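Local coordinates for protein putative oxygenase (Streptomyces viridochromogenes Tue57, PDB 4XAA) that probably acts as an iron- and 2-oxoglutarate-dependent dioxygenase of the phytanoyl-CoA dioxygenase family, linked to orthosomycin biosynthesis, and here holds nickel in its metal site, at residues A[15-26]-A[185-194]; A[124-133]-A[159-168]. All coordinates share one frame; numbering follows the deposited sequence.

How the contacts relate
Following the chain from the N terminus, helix 8-18 leads into strand 20-25, the first half of contact 1; its partner, strand 186-191, comes more than 150 residues later, so contact 1 closes a long loop that encloses both segments of contact 2. Within that span, residues 124-133 include the end of strand 122-125 of the four-stranded sheet, and residues 159-168 follow strand 153-155 of the same sheet, closing a much shorter loop. Contact 1 places an outer strand on the seven-stranded sheet, whereas contact 2 joins 124-133 to 159-168 at the surface and carries two of the three metal ligands. Arg193 of contact 1 touches residues of contact 2.

Contact 1: residues A[15-26]-A[185-194]; sequences FRRDGFANAGPV and GDVVVHDVRL
Phe15 and Asn22 both swing CG anti to the backbone N (chi1 171° and -172°), which lays the Phe15 ring against Val189 and Asp191 and carries the Asn22 amide to Asp186. The two segments form an antiparallel ladder at the border of the larger sheet of a double-stranded beta-helix, with 20-25 one of the two outermost strands within this chain. Ala21 and Val189 make a hydrogen-bonded pair, while Phe20-His190 and Asn22-Val188 are non-hydrogen-bonded pairs. The ladder is extended by Asp191 N donating to Gly19 O and Ala23 N to Val187 O.

Phe15 crosses Val189 at about a right angle, CE1 lying 3.5 Å from Val189 CG2, and presents its edge to Asp191 N. Beyond this layer Phe99 of helix 90-100 touches Ala23 and Val189. At the far end Val26 CG2 meets Val187 CG2 at 3.6 Å. On the other face, Phe20 CB rests on His190 CB and on Leu194 CD2.

Asn22 is used twice: OD1 accepts from Gly24 N in an Asx turn, and ND2 donates to Asp186 OD2, which also takes Ser183 N. This ND2-OD2 bond is 2.9 Å long and nearly straight (178°), arriving from above the carboxylate plane.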
loop_
_atom_site.group_PDB
_atom_site.type_symbol
_atom_site.label_atom_id
_atom_site.label_comp_id
_atom_site.label_asym_id
_atom_site.label_seq_id
_atom_site.Cartn_x
_atom_site.Cartn_y
_atom_site.Cartn_z
ATOM N N PHE A 15 -3.102 -0.569 -15.081
ATOM C CA PHE A 15 -3.145 -1.621 -14.068
ATOM C C PHE A 15 -3.041 -2.970 -14.751
ATOM O O PHE A 15 -2.290 -3.832 -14.332
ATOM C CB PHE A 15 -4.431 -1.550 -13.241
ATOM C CG PHE A 15 -4.629 -2.728 -12.333
ATOM C CD1 PHE A 15 -3.823 -2.904 -11.210
ATOM C CD2 PHE A 15 -5.632 -3.656 -12.582
ATOM C CE1 PHE A 15 -4.009 -4.000 -10.359
ATOM C CE2 PHE A 15 -5.829 -4.761 -11.722
ATOM C CZ PHE A 15 -5.018 -4.930 -10.621
ATOM N N ARG A 16 -3.803 -3.134 -15.820
ATOM C CA ARG A 16 -3.890 -4.409 -16.498
ATOM C C ARG A 16 -2.562 -4.739 -17.176
ATOM O O ARG A 16 -2.141 -5.887 -17.242
ATOM C CB ARG A 16 -5.033 -4.377 -17.518
ATOM C CG ARG A 16 -5.509 -5.743 -17.933
ATOM C CD ARG A 16 -6.439 -5.661 -19.138
ATOM N NE ARG A 16 -5.805 -5.043 -20.298
ATOM C CZ ARG A 16 -4.755 -5.542 -20.949
ATOM N NH1 ARG A 16 -4.183 -6.675 -20.552
ATOM N NH2 ARG A 16 -4.263 -4.897 -22.000
ATOM N N ARG A 17 -1.899 -3.704 -17.665
ATOM C CA ARG A 17 -0.694 -3.868 -18.462
ATOM C C ARG A 17 0.575 -3.888 -17.619
ATOM O O ARG A 17 1.375 -4.801 -17.748
ATOM C CB ARG A 17 -0.599 -2.750 -19.499
ATOM C CG ARG A 17 0.627 -2.824 -20.383
ATOM C CD ARG A 17 0.712 -1.614 -21.302
ATOM N NE ARG A 17 -0.615 -1.202 -21.766
ATOM C CZ ARG A 17 -1.320 -1.840 -22.699
ATOM N NH1 ARG A 17 -0.830 -2.934 -23.276
ATOM N NH2 ARG A 17 -2.518 -1.387 -23.055
ATOM N N ASP A 18 0.761 -2.874 -16.776
ATOM C CA ASP A 18 1.971 -2.770 -15.967
ATOM C C ASP A 18 1.847 -3.404 -14.580
ATOM O O ASP A 18 2.863 -3.609 -13.926
ATOM C CB ASP A 18 2.374 -1.310 -15.796
ATOM C CG ASP A 18 2.430 -0.585 -17.095
ATOM O OD1 ASP A 18 2.668 -1.273 -18.106
ATOM O OD2 ASP A 18 2.224 0.654 -17.112
ATOM N N GLY A 19 0.619 -3.660 -14.120
ATOM C CA GLY A 19 0.404 -4.272 -12.818
ATOM C C GLY A 19 0.161 -3.311 -11.668
ATOM O O GLY A 19 -0.055 -3.738 -10.538
ATOM N N PHE A 20 0.193 -2.016 -11.949
ATOM C CA PHE A 20 -0.020 -0.999 -10.921
ATOM C C PHE A 20 -0.543 0.288 -11.554
ATOM O O PHE A 20 -0.231 0.564 -12.708
ATOM C CB PHE A 20 1.283 -0.714 -10.170
ATOM C CG PHE A 20 2.357 -0.121 -11.038
ATOM C CD1 PHE A 20 3.153 -0.931 -11.828
ATOM C CD2 PHE A 20 2.562 1.249 -11.074
ATOM C CE1 PHE A 20 4.144 -0.387 -12.638
ATOM C CE2 PHE A 20 3.552 1.803 -11.886
ATOM C CZ PHE A 20 4.341 0.986 -12.669
ATOM N N ALA A 21 -1.313 1.082 -10.812
ATOM C CA ALA A 21 -1.674 2.420 -11.297
ATOM C C ALA A 21 -2.108 3.371 -10.187
ATOM O O ALA A 21 -2.760 2.970 -9.230
ATOM C CB ALA A 21 -2.762 2.325 -12.340
ATOM N N ASN A 22 -1.738 4.641 -10.316
ATOM C CA ASN A 22 -2.305 5.674 -9.459
ATOM C C ASN A 22 -3.648 6.098 -10.016
ATOM O O ASN A 22 -3.718 6.641 -11.109
ATOM C CB ASN A 22 -1.370 6.875 -9.352
ATOM C CG ASN A 22 -1.835 7.886 -8.327
ATOM O OD1 ASN A 22 -2.973 7.839 -7.856
ATOM N ND2 ASN A 22 -0.951 8.811 -7.973
ATOM N N ALA A 23 -4.711 5.842 -9.265
ATOM C CA ALA A 23 -6.074 6.142 -9.714
ATOM C C ALA A 23 -6.544 7.526 -9.273
ATOM O O ALA A 23 -7.657 7.935 -9.578
ATOM C CB ALA A 23 -7.046 5.095 -9.194
ATOM N N GLY A 24 -5.701 8.238 -8.539
ATOM C CA GLY A 24 -6.088 9.529 -8.020
ATOM C C GLY A 24 -7.062 9.392 -6.871
ATOM O O GLY A 24 -7.250 8.305 -6.347
ATOM N N PRO A 25 -7.669 10.511 -6.467
ATOM C CA PRO A 25 -8.597 10.583 -5.338
ATOM C C PRO A 25 -9.835 9.717 -5.531
ATOM O O PRO A 25 -10.325 9.535 -6.646
ATOM C CB PRO A 25 -8.971 12.064 -5.280
ATOM C CG PRO A 25 -7.851 12.775 -5.982
ATOM C CD PRO A 25 -7.426 11.836 -7.069
ATOM N N VAL A 26 -10.322 9.182 -4.420
ATOM C CA VAL A 26 -11.443 8.262 -4.414
ATOM C C VAL A 26 -12.410 8.700 -3.329
ATOM O O VAL A 26 -13.617 8.751 -3.537
ATOM C CB VAL A 26 -11.001 6.817 -4.147
ATOM C CG1 VAL A 26 -12.205 5.924 -3.955
ATOM C CG2 VAL A 26 -10.137 6.309 -5.279
ATOM N N GLY A 185 -4.274 11.485 -0.678
ATOM C CA GLY A 185 -5.598 11.241 -1.210
ATOM C C GLY A 185 -5.575 10.268 -2.369
ATOM O O GLY A 185 -6.589 9.645 -2.679
ATOM N N ASP A 186 -4.426 10.148 -3.028
ATOM C CA ASP A 186 -4.301 9.207 -4.133
ATOM C C ASP A 186 -4.521 7.780 -3.663
ATOM O O ASP A 186 -4.202 7.422 -2.541
ATOM C CB ASP A 186 -2.936 9.321 -4.797
ATOM C CG ASP A 186 -2.787 10.594 -5.599
ATOM O OD1 ASP A 186 -3.808 11.293 -5.818
ATOM O OD2 ASP A 186 -1.653 10.884 -6.025
ATOM N N VAL A 187 -5.104 6.973 -4.528
ATOM C CA VAL A 187 -5.221 5.558 -4.270
ATOM C C VAL A 187 -4.481 4.819 -5.369
ATOM O O VAL A 187 -4.833 4.925 -6.543
ATOM C CB VAL A 187 -6.680 5.101 -4.216
ATOM C CG1 VAL A 187 -6.750 3.598 -4.087
ATOM C CG2 VAL A 187 -7.388 5.777 -3.052
ATOM N N VAL A 188 -3.425 4.111 -4.986
ATOM C CA VAL A 188 -2.671 3.295 -5.916
ATOM C C VAL A 188 -3.244 1.906 -5.855
ATOM O O VAL A 188 -3.537 1.407 -4.775
ATOM C CB VAL A 188 -1.193 3.264 -5.565
ATOM C CG1 VAL A 188 -0.414 2.406 -6.565
ATOM C CG2 VAL A 188 -0.664 4.677 -5.521
ATOM N N VAL A 189 -3.431 1.282 -7.007
ATOM C CA VAL A 189 -3.880 -0.090 -7.008
ATOM C C VAL A 189 -2.840 -0.943 -7.731
ATOM O O VAL A 189 -2.401 -0.612 -8.825
ATOM C CB VAL A 189 -5.285 -0.194 -7.632
ATOM C CG1 VAL A 189 -5.513 0.951 -8.563
ATOM C CG2 VAL A 189 -5.511 -1.525 -8.315
ATOM N N HIS A 190 -2.392 -2.011 -7.085
ATOM C CA HIS A 190 -1.408 -2.855 -7.731
ATOM C C HIS A 190 -1.740 -4.315 -7.555
ATOM O O HIS A 190 -2.322 -4.744 -6.546
ATOM C CB HIS A 190 0.011 -2.541 -7.237
ATOM C CG HIS A 190 0.279 -2.914 -5.813
ATOM N ND1 HIS A 190 0.042 -2.057 -4.762
ATOM C CD2 HIS A 190 0.817 -4.036 -5.270
ATOM C CE1 HIS A 190 0.395 -2.641 -3.629
ATOM N NE2 HIS A 190 0.869 -3.843 -3.910
ATOM N N ASP A 191 -1.402 -5.071 -8.588
ATOM C CA ASP A 191 -1.667 -6.496 -8.616
ATOM C C ASP A 191 -0.790 -7.179 -7.552
ATOM O O ASP A 191 0.347 -6.774 -7.343
ATOM C CB ASP A 191 -1.401 -7.028 -10.025
ATOM C CG ASP A 191 -1.951 -8.411 -10.240
ATOM O OD1 ASP A 191 -1.606 -9.302 -9.431
ATOM O OD2 ASP A 191 -2.724 -8.606 -11.213
ATOM N N VAL A 192 -1.309 -8.182 -6.857
ATOM C CA VAL A 192 -0.516 -8.812 -5.802
ATOM C C VAL A 192 0.669 -9.579 -6.371
ATOM O O VAL A 192 1.583 -9.922 -5.637
ATOM C CB VAL A 192 -1.347 -9.782 -4.940
ATOM C CG1 VAL A 192 -2.308 -9.022 -4.038
ATOM C CG2 VAL A 192 -2.071 -10.768 -5.816
ATOM N N ARG A 193 0.652 -9.849 -7.675
ATOM C CA ARG A 193 1.718 -10.606 -8.313
ATOM C C ARG A 193 2.861 -9.701 -8.722
ATOM O O ARG A 193 3.873 -10.149 -9.255
ATOM C CB ARG A 193 1.194 -11.349 -9.545
ATOM C CG ARG A 193 0.108 -12.369 -9.283
ATOM C CD ARG A 193 -0.318 -13.056 -10.567
ATOM N NE ARG A 193 0.788 -13.734 -11.239
ATOM C CZ ARG A 193 1.183 -14.976 -10.956
ATOM N NH1 ARG A 193 0.567 -15.673 -10.010
ATOM N NH2 ARG A 193 2.203 -15.521 -11.609
ATOM N N LEU A 194 2.687 -8.408 -8.489
ATOM C CA LEU A 194 3.650 -7.436 -8.971
ATOM C C LEU A 194 4.940 -7.461 -8.144
ATOM O O LEU A 194 4.907 -7.518 -6.915
ATOM C CB LEU A 194 3.027 -6.039 -8.958
ATOM C CG LEU A 194 3.928 -4.873 -9.361
ATOM C CD1 LEU A 194 4.069 -4.783 -10.875
ATOM C CD2 LEU A 194 3.371 -3.579 -8.779
HETATM O O HOH W 1 -3.524 -6.549 -13.326
HETATM O O HOH W 2 -9.149 9.741 -1.842
#

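Contact 2: residues A[124-133]-A[159-168]; sequences WHRDRVNVGP and SHLLPDDAEV. With NI (nickel (II) ion), chain B.
Arg126 reaches across from segment 124-133 and sets the edge of its guanidinium against the backbone carbonyls of Leu162 and Pro163. The chain bends at chi3 (88°), turning the flat group into the loop 159-168. NH1 donates to Pro163 O at 2.8 Å, and NH2 to Leu162 O at 3.0 Å in a nearly straight bond (173°). Both acceptors lie close to the guanidinium plane, although the second bond leaves Leu162 O from above its carbonyl plane. Pro163 O also takes Ala166 N, closing the type I turn 163-166; the two donors arrive from opposite faces of its plane. A water accepts from NH1 and donates to Asp164 O, while NE is held by Arg193 O. Val129 CG1 lies over one guanidinium face, 3.4 Å from its plane and offset toward the rim.

Apolar contacts flank the arginine. Val168 CG2 packs 3.8 Å from Arg126 CG as the two side chains slide past each other in opposite directions, and Val168 CG1 touches Trp124 CB. At the other end Pro133 CB meets Leu161 CD2 at 4.0 Å. The Asp164 carboxylate and Val129 O lie close but are both acceptors and not bonded to each other; Asp164 OD1 is instead satisfied by a salt bridge to Arg193 NH2.

The His125 side chain points away from 159-168, and the nickel ion is bound by His125 NE2 (2.2 Å) and Asp127 OD1 (2.3 Å), with His196 and three waters completing the site. This is the His-X-Asp...His facial triad of the 2-oxoglutarate oxygenase family, where iron is the probable native metal. With Arg126 between the two ligands in sequence, its bonds to backbone oxygens probably help anchor the metal-binding segment 124-133, and the carbonyl dipoles would favour its positive charge.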
loop_
_atom_site.group_PDB
_atom_site.type_symbol
_atom_site.label_atom_id
_atom_site.label_comp_id
_atom_site.label_asym_id
_atom_site.label_seq_id
_atom_site.Cartn_x
_atom_site.Cartn_y
_atom_site.Cartn_z
ATOM N N TRP A 124 12.312 -6.060 -2.164
ATOM C CA TRP A 124 11.487 -6.438 -3.299
ATOM C C TRP A 124 10.786 -7.757 -3.032
ATOM O O TRP A 124 11.338 -8.635 -2.388
ATOM C CB TRP A 124 12.329 -6.532 -4.562
ATOM C CG TRP A 124 12.862 -5.210 -4.957
ATOM C CD1 TRP A 124 14.057 -4.658 -4.590
ATOM C CD2 TRP A 124 12.208 -4.243 -5.780
ATOM N NE1 TRP A 124 14.190 -3.411 -5.150
ATOM C CE2 TRP A 124 13.066 -3.131 -5.882
ATOM C CE3 TRP A 124 10.988 -4.215 -6.454
ATOM C CZ2 TRP A 124 12.738 -2.007 -6.629
ATOM C CZ3 TRP A 124 10.661 -3.097 -7.191
ATOM C CH2 TRP A 124 11.529 -2.007 -7.270
ATOM N N HIS A 125 9.566 -7.883 -3.527
ATOM C CA HIS A 125 8.775 -9.086 -3.322
ATOM C C HIS A 125 7.555 -9.082 -4.219
ATOM O O HIS A 125 7.262 -8.085 -4.884
ATOM C CB HIS A 125 8.337 -9.208 -1.862
ATOM C CG HIS A 125 7.390 -8.137 -1.420
ATOM N ND1 HIS A 125 7.816 -6.922 -0.929
ATOM C CD2 HIS A 125 6.037 -8.105 -1.376
ATOM C CE1 HIS A 125 6.767 -6.191 -0.599
ATOM N NE2 HIS A 125 5.678 -6.888 -0.857
ATOM N N ARG A 126 6.873 -10.220 -4.246
ATOM C CA ARG A 126 5.556 -10.349 -4.828
ATOM C C ARG A 126 4.672 -10.626 -3.646
ATOM O O ARG A 126 5.052 -11.415 -2.782
ATOM C CB ARG A 126 5.489 -11.477 -5.865
ATOM C CG ARG A 126 6.598 -11.388 -6.920
ATOM C CD ARG A 126 6.575 -12.544 -7.896
ATOM N NE ARG A 126 5.702 -12.256 -9.021
ATOM C CZ ARG A 126 5.444 -13.113 -10.000
ATOM N NH1 ARG A 126 5.989 -14.323 -9.973
ATOM N NH2 ARG A 126 4.636 -12.759 -11.002
ATOM N N ASP A 127 3.521 -9.963 -3.576
ATOM C CA ASP A 127 2.599 -10.169 -2.468
ATOM C C ASP A 127 2.029 -11.596 -2.460
ATOM O O ASP A 127 2.080 -12.276 -1.444
ATOM C CB ASP A 127 1.475 -9.136 -2.521
ATOM C CG ASP A 127 1.940 -7.759 -2.120
ATOM O OD1 ASP A 127 2.931 -7.662 -1.371
ATOM O OD2 ASP A 127 1.322 -6.767 -2.550
ATOM N N ARG A 128 1.500 -12.043 -3.597
ATOM C CA ARG A 128 0.988 -13.412 -3.747
ATOM C C ARG A 128 1.250 -13.923 -5.159
ATOM O O ARG A 128 1.220 -13.136 -6.113
ATOM C CB ARG A 128 -0.521 -13.482 -3.482
ATOM C CG ARG A 128 -0.960 -13.287 -2.053
ATOM C CD ARG A 128 -2.110 -14.214 -1.766
ATOM N NE ARG A 128 -3.373 -13.506 -1.629
ATOM C CZ ARG A 128 -4.560 -14.049 -1.878
ATOM N NH1 ARG A 128 -4.651 -15.307 -2.304
ATOM N NH2 ARG A 128 -5.652 -13.324 -1.707
ATOM N N VAL A 129 1.494 -15.225 -5.304
ATOM C CA VAL A 129 1.525 -15.824 -6.637
ATOM C C VAL A 129 0.649 -17.066 -6.756
ATOM O O VAL A 129 0.748 -17.787 -7.750
ATOM C CB VAL A 129 2.948 -16.207 -7.083
ATOM C CG1 VAL A 129 3.841 -14.980 -7.120
ATOM C CG2 VAL A 129 3.517 -17.287 -6.182
ATOM N N ASN A 130 -0.218 -17.308 -5.771
ATOM C CA ASN A 130 -1.142 -18.435 -5.847
ATOM C C ASN A 130 -2.471 -18.036 -6.496
ATOM O O ASN A 130 -3.457 -18.780 -6.452
ATOM C CB ASN A 130 -1.381 -19.025 -4.456
ATOM C CG ASN A 130 -2.124 -18.075 -3.537
ATOM O OD1 ASN A 130 -2.149 -16.855 -3.755
ATOM N ND2 ASN A 130 -2.735 -18.625 -2.499
ATOM N N VAL A 131 -2.497 -16.851 -7.096
ATOM C CA VAL A 131 -3.660 -16.417 -7.859
ATOM C C VAL A 131 -3.206 -15.893 -9.207
ATOM O O VAL A 131 -2.084 -15.412 -9.345
ATOM C CB VAL A 131 -4.461 -15.319 -7.130
ATOM C CG1 VAL A 131 -5.214 -15.892 -5.939
ATOM C CG2 VAL A 131 -3.535 -14.167 -6.705
ATOM N N GLY A 132 -4.085 -15.986 -10.196
ATOM C CA GLY A 132 -3.803 -15.471 -11.515
ATOM C C GLY A 132 -3.680 -13.961 -11.503
ATOM O O GLY A 132 -4.029 -13.312 -10.516
ATOM N N PRO A 133 -3.162 -13.388 -12.599
ATOM C CA PRO A 133 -3.061 -11.930 -12.680
ATOM C C PRO A 133 -4.444 -11.315 -12.697
ATOM O O PRO A 133 -5.404 -11.988 -13.089
ATOM C CB PRO A 133 -2.332 -11.687 -14.005
ATOM C CG PRO A 133 -1.732 -12.989 -14.379
ATOM C CD PRO A 133 -2.607 -14.050 -13.791
ATOM N N SER A 159 5.573 -7.129 -14.295
ATOM C CA SER A 159 6.119 -8.284 -13.574
ATOM C C SER A 159 5.014 -9.171 -12.973
ATOM O O SER A 159 5.180 -10.373 -12.841
ATOM C CB SER A 159 7.104 -7.831 -12.499
ATOM O OG SER A 159 6.529 -6.905 -11.597
ATOM N N HIS A 160 3.868 -8.593 -12.654
ATOM C CA HIS A 160 2.720 -9.394 -12.224
ATOM C C HIS A 160 2.330 -10.468 -13.252
ATOM O O HIS A 160 1.597 -11.395 -12.937
ATOM C CB HIS A 160 1.509 -8.492 -11.958
ATOM C CG HIS A 160 0.995 -7.812 -13.190
ATOM N ND1 HIS A 160 1.808 -7.081 -14.026
ATOM C CD2 HIS A 160 -0.244 -7.767 -13.735
ATOM C CE1 HIS A 160 1.093 -6.606 -15.033
ATOM N NE2 HIS A 160 -0.159 -6.998 -14.871
ATOM N N LEU A 161 2.807 -10.341 -14.486
ATOM C CA LEU A 161 2.411 -11.291 -15.518
ATOM C C LEU A 161 3.369 -12.476 -15.595
ATOM O O LEU A 161 3.044 -13.488 -16.205
ATOM C CB LEU A 161 2.310 -10.587 -16.880
ATOM C CG LEU A 161 1.178 -9.551 -16.991
ATOM C CD1 LEU A 161 1.320 -8.709 -18.246
ATOM C CD2 LEU A 161 -0.155 -10.219 -16.979
ATOM N N LEU A 162 4.542 -12.350 -14.978
ATOM C CA LEU A 162 5.548 -13.431 -14.985
ATOM C C LEU A 162 5.077 -14.693 -14.255
ATOM O O LEU A 162 4.245 -14.621 -13.358
ATOM C CB LEU A 162 6.843 -12.935 -14.357
ATOM C CG LEU A 162 7.454 -11.760 -15.108
ATOM C CD1 LEU A 162 8.615 -11.200 -14.313
ATOM C CD2 LEU A 162 7.895 -12.203 -16.493
ATOM N N PRO A 163 5.598 -15.861 -14.658
ATOM C CA PRO A 163 5.254 -17.149 -14.039
ATOM C C PRO A 163 5.438 -17.173 -12.524
ATOM O O PRO A 163 6.110 -16.301 -11.965
ATOM C CB PRO A 163 6.221 -18.120 -14.719
ATOM C CG PRO A 163 6.398 -17.529 -16.088
ATOM C CD PRO A 163 6.449 -16.041 -15.848
ATOM N N ASP A 164 4.834 -18.160 -11.867
ATOM C CA ASP A 164 4.900 -18.259 -10.408
ATOM C C ASP A 164 6.326 -18.435 -9.916
ATOM O O ASP A 164 6.686 -17.950 -8.848
ATOM C CB ASP A 164 4.037 -19.414 -9.907
ATOM C CG ASP A 164 2.532 -19.135 -10.018
ATOM O OD1 ASP A 164 2.117 -18.073 -10.547
ATOM O OD2 ASP A 164 1.753 -20.007 -9.582
ATOM N N ASP A 165 7.151 -19.112 -10.704
ATOM C CA ASP A 165 8.510 -19.424 -10.272
ATOM C C ASP A 165 9.521 -18.341 -10.608
ATOM O O ASP A 165 10.724 -18.570 -10.514
ATOM C CB ASP A 165 8.971 -20.748 -10.889
ATOM C CG ASP A 165 8.870 -20.751 -12.404
ATOM O OD1 ASP A 165 8.608 -19.684 -12.981
ATOM O OD2 ASP A 165 9.055 -21.821 -13.022
ATOM N N ALA A 166 9.058 -17.172 -11.028
ATOM C CA ALA A 166 10.001 -16.123 -11.375
ATOM C C ALA A 166 10.730 -15.693 -10.115
ATOM O O ALA A 166 10.114 -15.479 -9.067
ATOM C CB ALA A 166 9.307 -14.949 -12.028
ATOM N N GLU A 167 12.048 -15.599 -10.221
ATOM C CA GLU A 167 12.874 -15.178 -9.103
ATOM C C GLU A 167 12.917 -13.669 -9.018
ATOM O O GLU A 167 13.357 -13.000 -9.937
ATOM C CB GLU A 167 14.295 -15.731 -9.220
ATOM C CG GLU A 167 15.179 -15.284 -8.067
ATOM C CD GLU A 167 16.545 -15.963 -8.027
ATOM O OE1 GLU A 167 16.963 -16.545 -9.058
ATOM O OE2 GLU A 167 17.189 -15.906 -6.948
ATOM N N VAL A 168 12.464 -13.146 -7.890
ATOM C CA VAL A 168 12.251 -11.724 -7.722
ATOM C C VAL A 168 13.529 -10.923 -7.975
ATOM O O VAL A 168 13.486 -9.844 -8.568
ATOM C CB VAL A 168 11.681 -11.438 -6.307
ATOM C CG1 VAL A 168 11.647 -9.951 -6.002
ATOM C CG2 VAL A 168 10.295 -12.073 -6.169
HETATM NI NI NI B . 3.825 -5.607 -0.881
HETATM O O HOH W 3 7.823 -15.616 -8.226
HETATM O O HOH W 4 1.852 -4.592 -0.998
HETATM O O HOH W 5 4.626 -3.583 0.465
HETATM O O HOH W 6 3.457 -5.343 1.433
#